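Local atomic coordinates of Cry37AA1 (PDB entry 4RHZ), a protein that forms a calcium-binding, C2-fold partner of Cry23Aa1 in a binary Bacillus thuringiensis toxin complex, probably contributing to insecticidal activity. Residues T7-F12 with R53-Q58; G20-G25 with K80-G85; A29-P34 with I60-D65; M73-D78 with V98-G103; I90-S95 with V106-D111. All blocks are in the same frame, centred on the assembly; numbering follows the deposited sequence.

Interaction 1 of 5, residues T7-F12 with R53-Q58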
# COMPACT_ATOMS: atom_id res chain seq x y z
N THR B 7 11.05 -16.76 9.48
CA THR B 7 11.51 -15.50 10.09
C THR B 7 10.30 -14.59 10.23
O THR B 7 9.63 -14.29 9.28
CB THR B 7 12.67 -14.82 9.25
OG1 THR B 7 13.80 -15.72 9.13
CG2 THR B 7 13.16 -13.41 9.88
N PHE B 8 10.00 -14.23 11.47
CA PHE B 8 8.83 -13.54 11.87
C PHE B 8 9.28 -12.15 12.20
O PHE B 8 10.25 -11.98 12.95
CB PHE B 8 8.23 -14.23 13.14
CG PHE B 8 7.79 -15.66 12.86
CD1 PHE B 8 8.63 -16.74 13.16
CD2 PHE B 8 6.61 -15.91 12.18
CE1 PHE B 8 8.27 -18.02 12.84
CE2 PHE B 8 6.22 -17.20 11.85
CZ PHE B 8 7.05 -18.27 12.19
N THR B 9 8.55 -11.15 11.70
CA THR B 9 8.89 -9.77 12.11
C THR B 9 7.68 -9.19 12.72
O THR B 9 6.70 -9.02 12.04
CB THR B 9 9.30 -8.90 10.91
OG1 THR B 9 10.39 -9.55 10.27
CG2 THR B 9 9.74 -7.52 11.37
N ILE B 10 7.76 -8.84 13.98
CA ILE B 10 6.63 -8.45 14.68
C ILE B 10 6.77 -6.99 15.08
O ILE B 10 7.84 -6.60 15.60
CB ILE B 10 6.56 -9.28 15.99
CG1 ILE B 10 6.59 -10.81 15.68
CG2 ILE B 10 5.41 -8.84 16.82
CD1 ILE B 10 6.57 -11.68 16.92
N ASN B 11 5.69 -6.20 14.91
CA ASN B 11 5.67 -4.82 15.32
C ASN B 11 4.57 -4.53 16.27
O ASN B 11 3.44 -4.96 16.03
CB ASN B 11 5.52 -3.94 14.10
CG ASN B 11 6.85 -3.71 13.44
OD1 ASN B 11 7.63 -2.95 13.95
ND2 ASN B 11 7.14 -4.40 12.35
N PHE B 12 4.90 -3.80 17.34
CA PHE B 12 3.97 -3.47 18.39
C PHE B 12 3.60 -1.98 18.33
O PHE B 12 4.44 -1.17 18.12
CB PHE B 12 4.62 -3.75 19.73
CG PHE B 12 5.12 -5.20 19.90
CD1 PHE B 12 6.41 -5.56 19.49
CD2 PHE B 12 4.29 -6.17 20.53
CE1 PHE B 12 6.87 -6.88 19.68
CE2 PHE B 12 4.73 -7.46 20.74
CZ PHE B 12 6.03 -7.85 20.31
N ARG B 53 9.89 -2.42 23.40
CA ARG B 53 10.00 -3.24 22.23
C ARG B 53 9.07 -2.71 21.19
O ARG B 53 7.85 -2.74 21.37
CB ARG B 53 9.67 -4.72 22.56
CG ARG B 53 9.81 -5.68 21.38
CD ARG B 53 11.25 -5.99 21.02
NE ARG B 53 11.95 -6.44 22.20
CZ ARG B 53 13.15 -7.01 22.24
NH1 ARG B 53 13.85 -7.25 21.11
NH2 ARG B 53 13.65 -7.35 23.43
N SER B 54 9.61 -2.22 20.09
CA SER B 54 8.71 -1.80 19.03
C SER B 54 8.69 -2.81 17.85
O SER B 54 7.64 -3.03 17.24
CB SER B 54 8.91 -0.30 18.63
OG SER B 54 9.89 -0.10 17.62
N THR B 55 9.83 -3.42 17.57
CA THR B 55 9.97 -4.44 16.55
C THR B 55 10.78 -5.56 17.18
O THR B 55 11.66 -5.29 17.99
CB THR B 55 10.75 -3.94 15.34
OG1 THR B 55 10.33 -2.60 15.02
CG2 THR B 55 10.53 -4.84 14.17
N TYR B 56 10.46 -6.80 16.81
CA TYR B 56 11.05 -8.00 17.33
C TYR B 56 11.17 -8.91 16.14
O TYR B 56 10.23 -9.06 15.37
CB TYR B 56 10.12 -8.66 18.36
CG TYR B 56 10.70 -9.92 18.93
CD1 TYR B 56 11.67 -9.85 19.91
CD2 TYR B 56 10.32 -11.19 18.45
CE1 TYR B 56 12.26 -10.97 20.42
CE2 TYR B 56 10.91 -12.36 18.98
CZ TYR B 56 11.88 -12.23 19.95
OH TYR B 56 12.50 -13.34 20.53
N THR B 57 12.33 -9.52 15.99
CA THR B 57 12.58 -10.44 14.90
C THR B 57 13.06 -11.77 15.48
O THR B 57 13.79 -11.80 16.48
CB THR B 57 13.60 -9.84 13.94
OG1 THR B 57 13.18 -8.51 13.61
CG2 THR B 57 13.71 -10.67 12.67
N GLN B 58 12.59 -12.86 14.87
CA GLN B 58 12.87 -14.24 15.30
C GLN B 58 12.84 -15.20 14.13
O GLN B 58 11.96 -15.08 13.26
CB GLN B 58 11.78 -14.69 16.23
CG GLN B 58 12.28 -14.80 17.57
CD GLN B 58 12.34 -16.22 18.05
OE1 GLN B 58 13.40 -16.82 18.09
NE2 GLN B 58 11.21 -16.72 18.45
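Phe12 and Tyr56 sit side by side on the inner face of an antiparallel strand pair, CB of Tyr56 lying in the plane of the Phe12 ring, 3.9 Å from its CE1. Arg53 adds the aliphatic part of its chain, with CG 3.6 Å from the same Phe12 CE1, while CG2 of Ile10 packs over one ring face. Ile10 turns CG1 beside its own N (chi1 -55°) and continues extended, which brings CD1 to 4.1 Å from CD2 of Tyr56. This face, with Phe8 buried further along, is the dense one; Trp41 meets the Tyr56 ring edge-to-face and Ile40 lies against Phe8 and Ile10. The other face is looser and nearer solvent. It carries mostly threonines, with Asn11 beside Thr55, and its contacts include methyl against methyl; Thr55 and Thr57 each take two conformers there. Between the faces, hydrogen-bonded pairs Phe8-Gln58 and Ile10-Tyr56 alternate with non-hydrogen-bonded ones, and a straight bond from Phe12 N to Ser54 O (2.8 Å, 169°) extends the pairing into the turn. Such an amphipathic antiparallel pair, with 55-58 on an outermost strand, is typical of one sheet of a C2-type beta-sandwich.

Interaction 2 of 5, residues G20-G25 with K80-G85; sequences GPEPYG and KEYDVG
Tyr24 and Lys80 contribute the two largest shares of the buried surface, together nearly half, and they do so as one antiparallel hydrogen-bonded pair. Tyr24 N donates to Lys80 O at 2.9 Å, and Lys80 N returns a bond of 2.9 Å to Tyr24 O. Tyr24 places CG between its N and carbonyl carbon (chi1 67°), a torsion that lays the ring over the neighbouring strand. Lys80 CB then sits over one ring face, 3.9 Å from the centroid and 26° off the normal, a CH-pi contact. Beyond it the lysine chain runs out extended, CD passing 3.5 Å from Tyr24 OH. That hydroxyl is itself hydrogen-bonded to Asp88, so the ring is held at its far end as well as over its face.

Tyr82, the third large contributor, lies across Glu22, whose carboxylate is nearly parallel to the ring (5°) with OE2 over one face, although a carbon contact between these residues is too short to be trusted in detail. Glu22 N also donates to Glu81 OE1, an acceptor whose modelled position is uncertain.

Glu22 and Glu81 bring like charges to within 5.3 Å (OE2 to OE2), and Glu81 touches the calcium ligand Asp89. Chemically, the contact couples an aromatic-aliphatic grip on Lys80 to an acidic patch, whose negative potential would probably be eased by the nearby calcium ion.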
# COMPACT_ATOMS: atom_id res chain seq x y z
N GLY B 20 8.85 3.74 22.74
CA GLY B 20 8.12 2.55 22.30
C GLY B 20 7.20 1.97 23.35
O GLY B 20 7.21 2.37 24.51
N PRO B 21 6.39 1.00 22.94
CA PRO B 21 5.60 0.35 23.97
C PRO B 21 6.41 -0.70 24.78
O PRO B 21 7.58 -1.01 24.44
CB PRO B 21 4.43 -0.26 23.19
CG PRO B 21 4.77 -0.14 21.75
CD PRO B 21 6.14 0.45 21.61
N GLU B 22 5.79 -1.21 25.86
CA GLU B 22 6.40 -2.21 26.72
C GLU B 22 5.58 -3.49 26.74
O GLU B 22 4.96 -3.85 27.75
CB GLU B 22 6.63 -1.62 28.11
CG GLU B 22 7.89 -0.75 28.07
CD GLU B 22 7.67 0.63 28.65
OE1 GLU B 22 7.98 1.61 27.92
OE2 GLU B 22 7.21 0.71 29.83
N PRO B 23 5.56 -4.18 25.60
CA PRO B 23 4.55 -5.27 25.54
C PRO B 23 4.95 -6.45 26.44
O PRO B 23 6.14 -6.79 26.48
CB PRO B 23 4.61 -5.68 24.07
CG PRO B 23 6.00 -5.32 23.63
CD PRO B 23 6.29 -4.01 24.33
N TYR B 24 4.01 -7.03 27.18
CA TYR B 24 4.24 -8.34 27.75
C TYR B 24 3.12 -9.28 27.34
O TYR B 24 2.00 -8.85 27.06
CB TYR B 24 4.32 -8.30 29.27
CG TYR B 24 3.02 -7.94 29.97
CD1 TYR B 24 2.16 -8.94 30.44
CD2 TYR B 24 2.66 -6.60 30.21
CE1 TYR B 24 0.96 -8.63 31.11
CE2 TYR B 24 1.46 -6.27 30.89
CZ TYR B 24 0.61 -7.28 31.32
OH TYR B 24 -0.58 -6.95 31.98
N GLY B 25 3.42 -10.58 27.33
CA GLY B 25 2.43 -11.66 27.13
C GLY B 25 3.07 -12.65 26.18
O GLY B 25 4.22 -13.03 26.38
N LYS B 80 -0.21 -7.23 26.13
CA LYS B 80 -0.56 -6.12 26.97
C LYS B 80 0.48 -5.08 27.32
O LYS B 80 1.70 -5.23 27.33
CB LYS B 80 -1.16 -6.59 28.28
CG LYS B 80 -2.44 -7.29 28.19
CD LYS B 80 -2.88 -7.78 29.50
CE LYS B 80 -3.75 -8.95 29.35
NZ LYS B 80 -4.65 -9.09 30.46
N GLU B 81 -0.11 -3.97 27.65
CA GLU B 81 0.56 -2.87 28.24
C GLU B 81 0.01 -2.57 29.60
O GLU B 81 -1.29 -2.49 29.93
CB GLU B 81 0.88 -1.68 27.38
CG GLU B 81 2.31 -1.31 27.55
CD GLU B 81 2.67 -0.04 26.85
OE1 GLU B 81 3.16 -0.09 25.74
OE2 GLU B 81 2.48 1.01 27.43
N TYR B 82 1.07 -2.28 30.34
CA TYR B 82 1.25 -2.11 31.76
C TYR B 82 0.31 -1.15 32.33
O TYR B 82 0.08 -0.08 31.82
CB TYR B 82 2.65 -1.56 32.02
CG TYR B 82 3.16 -0.48 31.04
CD1 TYR B 82 3.76 -0.84 29.86
CD2 TYR B 82 3.04 0.87 31.30
CE1 TYR B 82 4.22 0.09 28.95
CE2 TYR B 82 3.52 1.82 30.39
CZ TYR B 82 4.11 1.41 29.21
OH TYR B 82 4.60 2.28 28.26
N ASP B 83 -0.15 -1.52 33.50
CA ASP B 83 -1.19 -0.90 34.23
C ASP B 83 -0.76 0.46 34.74
O ASP B 83 -0.35 0.57 35.87
CB ASP B 83 -1.26 -1.77 35.47
CG ASP B 83 0.15 -2.33 35.88
OD1 ASP B 83 0.24 -3.32 36.63
OD2 ASP B 83 1.19 -1.79 35.45
N VAL B 84 -0.85 1.52 33.93
CA VAL B 84 -0.33 2.74 34.51
C VAL B 84 -0.93 2.91 35.90
O VAL B 84 -0.24 3.26 36.85
CB VAL B 84 -0.38 3.96 33.53
CG1 VAL B 84 0.06 5.24 34.20
CG2 VAL B 84 0.54 3.70 32.35
N GLY B 85 -2.22 2.61 36.02
CA GLY B 85 -2.87 2.69 37.30
C GLY B 85 -3.14 1.28 37.70
O GLY B 85 -2.43 0.69 38.48

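Interaction 3 of 5, residues A29-P34 with I60-D65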
# COMPACT_ATOMS: atom_id res chain seq x y z
N ALA B 29 1.86 -19.01 16.83
CA ALA B 29 1.46 -19.35 15.49
C ALA B 29 1.11 -20.85 15.41
O ALA B 29 1.51 -21.65 16.30
CB ALA B 29 2.62 -19.06 14.59
N TYR B 30 0.45 -21.24 14.33
CA TYR B 30 0.30 -22.64 13.96
C TYR B 30 0.07 -22.68 12.48
O TYR B 30 -0.42 -21.69 11.90
CB TYR B 30 -0.89 -23.31 14.72
CG TYR B 30 -2.31 -22.72 14.47
CD1 TYR B 30 -3.14 -23.24 13.52
CD2 TYR B 30 -2.81 -21.71 15.26
CE1 TYR B 30 -4.41 -22.71 13.27
CE2 TYR B 30 -4.10 -21.20 15.06
CZ TYR B 30 -4.88 -21.71 14.05
OH TYR B 30 -6.15 -21.23 13.80
N LEU B 31 0.33 -23.82 11.85
CA LEU B 31 0.03 -23.96 10.44
C LEU B 31 -1.44 -24.25 10.16
O LEU B 31 -2.18 -23.36 9.66
CB LEU B 31 0.92 -25.02 9.79
CG LEU B 31 2.33 -24.55 9.40
CD1 LEU B 31 2.99 -23.63 10.41
CD2 LEU B 31 3.30 -25.75 9.12
N THR B 32 -1.89 -25.46 10.47
CA THR B 32 -3.27 -25.82 10.10
C THR B 32 -4.04 -26.34 11.26
O THR B 32 -5.29 -26.32 11.21
CB THR B 32 -3.32 -26.82 8.98
OG1 THR B 32 -2.45 -27.89 9.31
CG2 THR B 32 -2.75 -26.18 7.63
N ASN B 33 -3.32 -26.82 12.28
CA ASN B 33 -3.93 -27.40 13.47
C ASN B 33 -3.78 -26.49 14.67
O ASN B 33 -2.71 -26.33 15.18
CB ASN B 33 -3.32 -28.81 13.79
CG ASN B 33 -4.10 -29.53 14.95
OD1 ASN B 33 -4.60 -28.87 15.90
ND2 ASN B 33 -4.21 -30.91 14.86
N PRO B 34 -4.87 -25.94 15.16
CA PRO B 34 -4.75 -24.93 16.26
C PRO B 34 -4.12 -25.48 17.55
O PRO B 34 -3.61 -24.66 18.37
CB PRO B 34 -6.21 -24.56 16.55
CG PRO B 34 -6.90 -24.77 15.28
CD PRO B 34 -6.24 -26.02 14.63
N ILE B 60 12.90 -19.47 13.36
CA ILE B 60 12.45 -20.72 14.01
C ILE B 60 12.49 -21.79 12.94
O ILE B 60 12.20 -21.53 11.76
CB ILE B 60 10.94 -20.62 14.44
CG1 ILE B 60 10.72 -19.60 15.53
CG2 ILE B 60 10.43 -21.92 15.02
CD1 ILE B 60 9.31 -19.62 16.00
N LYS B 61 12.78 -23.03 13.30
CA LYS B 61 12.69 -24.05 12.26
C LYS B 61 11.34 -24.72 12.31
O LYS B 61 10.86 -25.06 13.39
CB LYS B 61 13.82 -25.03 12.44
CG LYS B 61 15.08 -24.61 11.69
CD LYS B 61 16.21 -24.33 12.62
CE LYS B 61 17.53 -24.19 11.83
NZ LYS B 61 17.80 -25.48 11.09
N ILE B 62 10.71 -24.90 11.15
CA ILE B 62 9.37 -25.40 11.14
C ILE B 62 9.07 -26.32 9.95
O ILE B 62 9.78 -26.30 8.97
CB ILE B 62 8.30 -24.28 11.15
CG1 ILE B 62 8.28 -23.52 9.85
CG2 ILE B 62 8.42 -23.34 12.38
CD1 ILE B 62 7.16 -22.48 9.82
N SER B 63 8.03 -27.13 10.07
CA SER B 63 7.59 -27.99 8.97
C SER B 63 6.13 -28.27 9.13
O SER B 63 5.56 -28.08 10.24
CB SER B 63 8.38 -29.31 8.95
OG SER B 63 8.14 -30.05 10.14
N SER B 64 5.55 -28.72 8.06
CA SER B 64 4.18 -29.09 8.00
C SER B 64 3.96 -30.57 8.23
O SER B 64 4.87 -31.35 8.36
CB SER B 64 3.59 -28.68 6.69
OG SER B 64 3.98 -29.53 5.68
N ASP B 65 2.71 -30.94 8.18
CA ASP B 65 2.24 -32.27 8.40
C ASP B 65 2.86 -33.21 7.44
O ASP B 65 3.25 -34.28 7.78
CB ASP B 65 0.86 -32.24 7.80
CG ASP B 65 -0.17 -32.45 8.75
OD1 ASP B 65 -1.29 -32.11 8.43
OD2 ASP B 65 0.14 -32.94 9.82
O HOH W 1 0.73 -28.87 8.52
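Leu31 and Ser64 mark the closest approach of two backbones that do not pair: their CA atoms are 7.0 Å apart, and no direct hydrogen bond joins the segments. Both chains are leaving their strands here, 26-30 of one sheet and 55-62 of the other, and the gap is filled chiefly by one side chain, that of Leu31. With CG beside its own N (chi1 -81°) and a second turn at chi2 of 40°, it sends its two methyls to different partners. CD2 rests against the backbone of the other segment, 3.4 Å from Ser63 O and 3.6 Å from Ser64 CA, with CB of Ser64 at 3.8 Å. CD1 faces inward to CD1 of Ile62, a looser contact of 4.4 Å. Ser64 OG is engaged elsewhere, by Ser68 O. Farther out, a water accepts a hydrogen bond from Asp65 N (2.9 Å) and makes a weak one of 3.4 Å with Thr32 OG1, a soft link at the surface. On the other side of 29-34, Tyr30 OH bonds to Thr247 of the Cry23Aa1 chain. This is a small surface contact between strand ends of the two facing sheets, as at the margin of a beta-sandwich.

Interaction 4 of 5, residues M73-D78 with V98-G103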
# COMPACT_ATOMS: atom_id res chain seq x y z
N MET B 73 -0.35 -19.57 7.61
CA MET B 73 0.07 -19.54 8.97
C MET B 73 -0.90 -18.69 9.70
O MET B 73 -1.37 -17.69 9.14
CB MET B 73 1.52 -19.03 8.98
CG MET B 73 2.11 -18.94 10.35
SD MET B 73 3.83 -19.56 10.56
CE MET B 73 4.58 -19.83 9.07
N CYS B 74 -1.24 -19.08 10.93
CA CYS B 74 -2.28 -18.43 11.65
C CYS B 74 -1.69 -17.91 12.91
O CYS B 74 -0.83 -18.57 13.47
CB CYS B 74 -3.43 -19.42 11.93
SG CYS B 74 -4.22 -20.03 10.42
N PHE B 75 -2.11 -16.73 13.39
CA PHE B 75 -1.38 -16.11 14.50
C PHE B 75 -2.38 -15.62 15.51
O PHE B 75 -3.49 -15.22 15.14
CB PHE B 75 -0.56 -14.89 14.01
CG PHE B 75 0.48 -15.21 12.99
CD1 PHE B 75 0.20 -15.09 11.63
CD2 PHE B 75 1.77 -15.56 13.38
CE1 PHE B 75 1.17 -15.40 10.65
CE2 PHE B 75 2.81 -15.80 12.40
CZ PHE B 75 2.51 -15.77 11.05
N TYR B 76 -1.99 -15.57 16.78
CA TYR B 76 -2.81 -14.87 17.78
C TYR B 76 -1.97 -14.51 18.94
O TYR B 76 -0.89 -15.07 19.11
CB TYR B 76 -3.95 -15.75 18.28
CG TYR B 76 -3.55 -17.03 19.06
CD1 TYR B 76 -3.69 -17.07 20.43
CD2 TYR B 76 -3.10 -18.19 18.42
CE1 TYR B 76 -3.41 -18.22 21.16
CE2 TYR B 76 -2.78 -19.35 19.14
CZ TYR B 76 -2.97 -19.33 20.51
OH TYR B 76 -2.71 -20.40 21.29
N GLY B 77 -2.48 -13.64 19.78
CA GLY B 77 -1.66 -13.08 20.81
C GLY B 77 -2.50 -12.68 21.99
O GLY B 77 -3.70 -12.33 21.84
N ASP B 78 -1.87 -12.73 23.16
CA ASP B 78 -2.35 -12.10 24.36
C ASP B 78 -1.26 -11.10 24.72
O ASP B 78 -0.26 -11.45 25.36
CB ASP B 78 -2.43 -13.13 25.52
CG ASP B 78 -3.09 -12.56 26.77
OD1 ASP B 78 -3.16 -11.31 26.97
OD2 ASP B 78 -3.66 -13.38 27.52
N VAL B 98 -5.71 -14.75 13.21
CA VAL B 98 -5.67 -14.21 11.80
C VAL B 98 -4.59 -14.92 11.06
O VAL B 98 -3.48 -14.99 11.55
CB VAL B 98 -5.44 -12.61 11.74
CG1 VAL B 98 -5.68 -12.05 10.32
CG2 VAL B 98 -6.39 -11.88 12.72
N CYS B 99 -4.91 -15.44 9.87
CA CYS B 99 -3.95 -16.21 9.09
C CYS B 99 -3.54 -15.41 7.80
O CYS B 99 -4.29 -14.60 7.32
CB CYS B 99 -4.63 -17.56 8.64
SG CYS B 99 -5.49 -18.43 10.08
N SER B 100 -2.40 -15.74 7.22
CA SER B 100 -2.04 -15.25 5.90
C SER B 100 -1.09 -16.22 5.19
O SER B 100 -0.46 -17.04 5.83
CB SER B 100 -1.30 -13.91 6.06
OG SER B 100 -0.18 -14.10 6.91
N THR B 101 -0.94 -16.07 3.89
CA THR B 101 0.18 -16.64 3.14
C THR B 101 1.51 -15.85 3.38
O THR B 101 1.46 -14.70 3.77
CB THR B 101 -0.11 -16.50 1.65
OG1 THR B 101 -0.32 -15.10 1.38
CG2 THR B 101 -1.40 -17.29 1.26
N PRO B 102 2.69 -16.47 3.18
CA PRO B 102 3.93 -15.71 3.43
C PRO B 102 4.03 -14.54 2.43
O PRO B 102 3.75 -14.73 1.26
CB PRO B 102 5.05 -16.74 3.14
CG PRO B 102 4.42 -17.77 2.27
CD PRO B 102 2.96 -17.81 2.60
N GLY B 103 4.34 -13.35 2.91
CA GLY B 103 4.34 -12.19 1.99
C GLY B 103 3.14 -11.33 2.29
O GLY B 103 3.09 -10.18 1.81
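Cys74 and Cys99 are joined by a disulfide, SG to SG 2.1 Å, across a non-hydrogen-bonded pair of antiparallel strands. Each sulfur lies beside its own backbone N, chi1 -63° in Cys74 and -48° in Cys99, and the bridge closes in the right-handed sense with chi3 of 105°. The two CA atoms are 3.8 Å apart, close even for a non-hydrogen-bonded pair, perhaps because of the covalent link. Flanking hydrogen-bonded pairs hold the cysteines in register: Ser100 N reaches Met73 O at 2.9 Å, and Val98 N reaches Phe75 O at 3.0 Å. The reciprocal bond from Phe75 N meets Val98 O at 2.9 Å but from above the carbonyl plane. Side chains of Met73, Phe75, Val98 and Ser100 turn to the opposite face. There the Phe75 ring offers its edge to Ser100 OG, its CE1 4.2 Å away, while that hydroxyl is bonded to Val104 O. Beyond this face lie Val106, Ile119 and Phe8, all of the other sheet; over the disulfide lies Thr247 of the Cry23Aa1 chain. Strand 73-81 thus runs between 26-30 and 89-100, with the interface on one side and the sandwich core on the other.

Interaction 5 of 5, residues I90-S95 with V106-D111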
# COMPACT_ATOMS: atom_id res chain seq x y z
N ILE B 90 -4.61 -3.28 26.07
CA ILE B 90 -4.55 -4.51 25.32
C ILE B 90 -4.17 -4.21 23.90
O ILE B 90 -4.82 -3.37 23.28
CB ILE B 90 -5.89 -5.31 25.46
CG1 ILE B 90 -6.03 -5.79 26.93
CG2 ILE B 90 -5.90 -6.49 24.57
CD1 ILE B 90 -7.29 -5.55 27.45
N LEU B 91 -3.10 -4.85 23.40
CA LEU B 91 -2.62 -4.76 22.04
C LEU B 91 -3.12 -5.96 21.20
O LEU B 91 -3.13 -5.86 19.93
CB LEU B 91 -1.09 -4.76 21.99
CG LEU B 91 -0.27 -3.47 22.31
CD1 LEU B 91 -0.69 -2.94 23.67
CD2 LEU B 91 1.27 -3.64 22.27
N ALA B 92 -3.51 -7.08 21.87
CA ALA B 92 -4.04 -8.27 21.15
C ALA B 92 -4.77 -9.19 22.15
O ALA B 92 -4.32 -9.32 23.29
CB ALA B 92 -2.95 -9.05 20.43
N TYR B 93 -5.89 -9.75 21.71
CA TYR B 93 -6.68 -10.66 22.50
C TYR B 93 -6.52 -12.05 21.92
O TYR B 93 -6.50 -12.23 20.70
CB TYR B 93 -8.14 -10.31 22.45
CG TYR B 93 -8.61 -8.99 23.06
CD1 TYR B 93 -8.61 -7.81 22.32
CD2 TYR B 93 -9.13 -8.96 24.35
CE1 TYR B 93 -9.10 -6.59 22.86
CE2 TYR B 93 -9.63 -7.78 24.88
CZ TYR B 93 -9.63 -6.58 24.11
OH TYR B 93 -10.12 -5.39 24.66
N PRO B 94 -6.40 -13.06 22.80
CA PRO B 94 -6.07 -14.35 22.24
C PRO B 94 -7.27 -15.04 21.60
O PRO B 94 -7.08 -15.99 20.92
CB PRO B 94 -5.51 -15.16 23.44
CG PRO B 94 -6.23 -14.60 24.69
CD PRO B 94 -6.27 -13.02 24.28
N SER B 95 -8.48 -14.56 21.74
CA SER B 95 -9.51 -15.22 21.01
C SER B 95 -9.41 -14.89 19.50
O SER B 95 -10.11 -15.49 18.68
CB SER B 95 -10.89 -14.83 21.55
OG SER B 95 -11.02 -13.42 21.41
N VAL B 106 -0.23 -9.91 8.88
CA VAL B 106 -1.50 -9.86 9.59
C VAL B 106 -1.46 -8.83 10.70
O VAL B 106 -0.42 -8.60 11.28
CB VAL B 106 -1.94 -11.29 10.28
CG1 VAL B 106 -1.96 -12.45 9.33
CG2 VAL B 106 -1.10 -11.58 11.54
N ARG B 107 -2.64 -8.30 11.03
CA ARG B 107 -2.83 -7.47 12.19
C ARG B 107 -3.73 -8.17 13.25
O ARG B 107 -4.87 -8.62 12.92
CB ARG B 107 -3.54 -6.17 11.74
CG ARG B 107 -3.92 -5.27 12.84
CD ARG B 107 -4.34 -3.86 12.36
NE ARG B 107 -4.99 -3.14 13.46
CZ ARG B 107 -5.08 -1.81 13.61
NH1 ARG B 107 -4.48 -0.96 12.72
NH2 ARG B 107 -5.73 -1.31 14.68
N LEU B 108 -3.26 -8.16 14.49
CA LEU B 108 -4.06 -8.51 15.63
C LEU B 108 -4.50 -7.22 16.29
O LEU B 108 -3.62 -6.39 16.58
CB LEU B 108 -3.20 -9.33 16.62
CG LEU B 108 -2.43 -10.51 16.02
CD1 LEU B 108 -1.76 -11.33 17.16
CD2 LEU B 108 -3.39 -11.37 15.23
N ASP B 109 -5.82 -7.04 16.54
CA ASP B 109 -6.35 -5.79 17.08
C ASP B 109 -6.41 -5.73 18.58
O ASP B 109 -6.70 -6.73 19.26
CB ASP B 109 -7.78 -5.45 16.50
CG ASP B 109 -7.79 -5.50 15.00
OD1 ASP B 109 -8.44 -6.43 14.39
OD2 ASP B 109 -7.05 -4.66 14.41
N GLY B 110 -6.23 -4.52 19.10
CA GLY B 110 -6.23 -4.30 20.56
C GLY B 110 -7.50 -3.62 20.98
O GLY B 110 -8.51 -3.70 20.28
N ASP B 111 -7.47 -2.94 22.12
CA ASP B 111 -8.69 -2.38 22.65
C ASP B 111 -8.91 -0.96 22.16
O ASP B 111 -9.92 -0.30 22.53
CB ASP B 111 -8.76 -2.50 24.20
CG ASP B 111 -7.57 -1.79 24.90
OD1 ASP B 111 -6.71 -1.20 24.20
OD2 ASP B 111 -7.54 -1.79 26.15
O HOH W 2 -7.00 -9.27 19.01
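Tyr93 and Asp111 cross near a right angle at the corner where both chains turn, with Ile90 packed under the ring. CG2 of Ile90 lies 3.6 Å above the centre of the Tyr93 ring, backing it while its far end leans on the other segment. There Tyr93 OH sits 3.2 Å from Asp111 CB, with ring and carboxylate planes 73° apart. Asp111 also crosses Ile90 at about a right angle. With CG between its N and carbonyl carbon (chi1 59°), the aspartate folds back and presents its carboxylate to Ile90 N, both oxygens making weak bonds, the shorter 3.3 Å to OD2. The firmer bond is backbone, Asp111 N to Ile90 O at 2.9 Å. At the edge of the tyrosine ring a water accepts from Tyr93 N (3.0 Å) and binds Asp109 O. Apolar contact resumes inward, where Ala92 CB meets Leu108 CB at 3.8 Å. In the interrupted strand 89-100 a classic bulge sets Leu91 and Ala92 together opposite Val79. The contact thus joins the strands outermost in the two sheets within this chain, beside the calcium ligands Asp89 and Glu112, while Val106 and Arg107 continue their sheet into a parallel strand of the Cry23Aa1 chain.

Overall arrangement
From the N terminus, strand 4-13 leads to interaction 1, which closes the loop from 7-12 to 53-58. Segments 20-25 and 29-34 lie within that loop but find their partners beyond it, so interactions 2 and 3 both cross interaction 1; interaction 3 (29-34 with 60-65) falls wholly between the two halves of interaction 2. Interaction 4 starts on strand 73-81 before interaction 2 has closed and crosses it, and interaction 5 in turn crosses interaction 4. Interactions 1 and 4 each pair strands within one sheet, and interaction 2 joins a loop to strand 73-81. Interactions 3 and 5 tie the two sheets together. Phe8 packs on Met73 and Phe75, joining interactions 1 and 4 through the core.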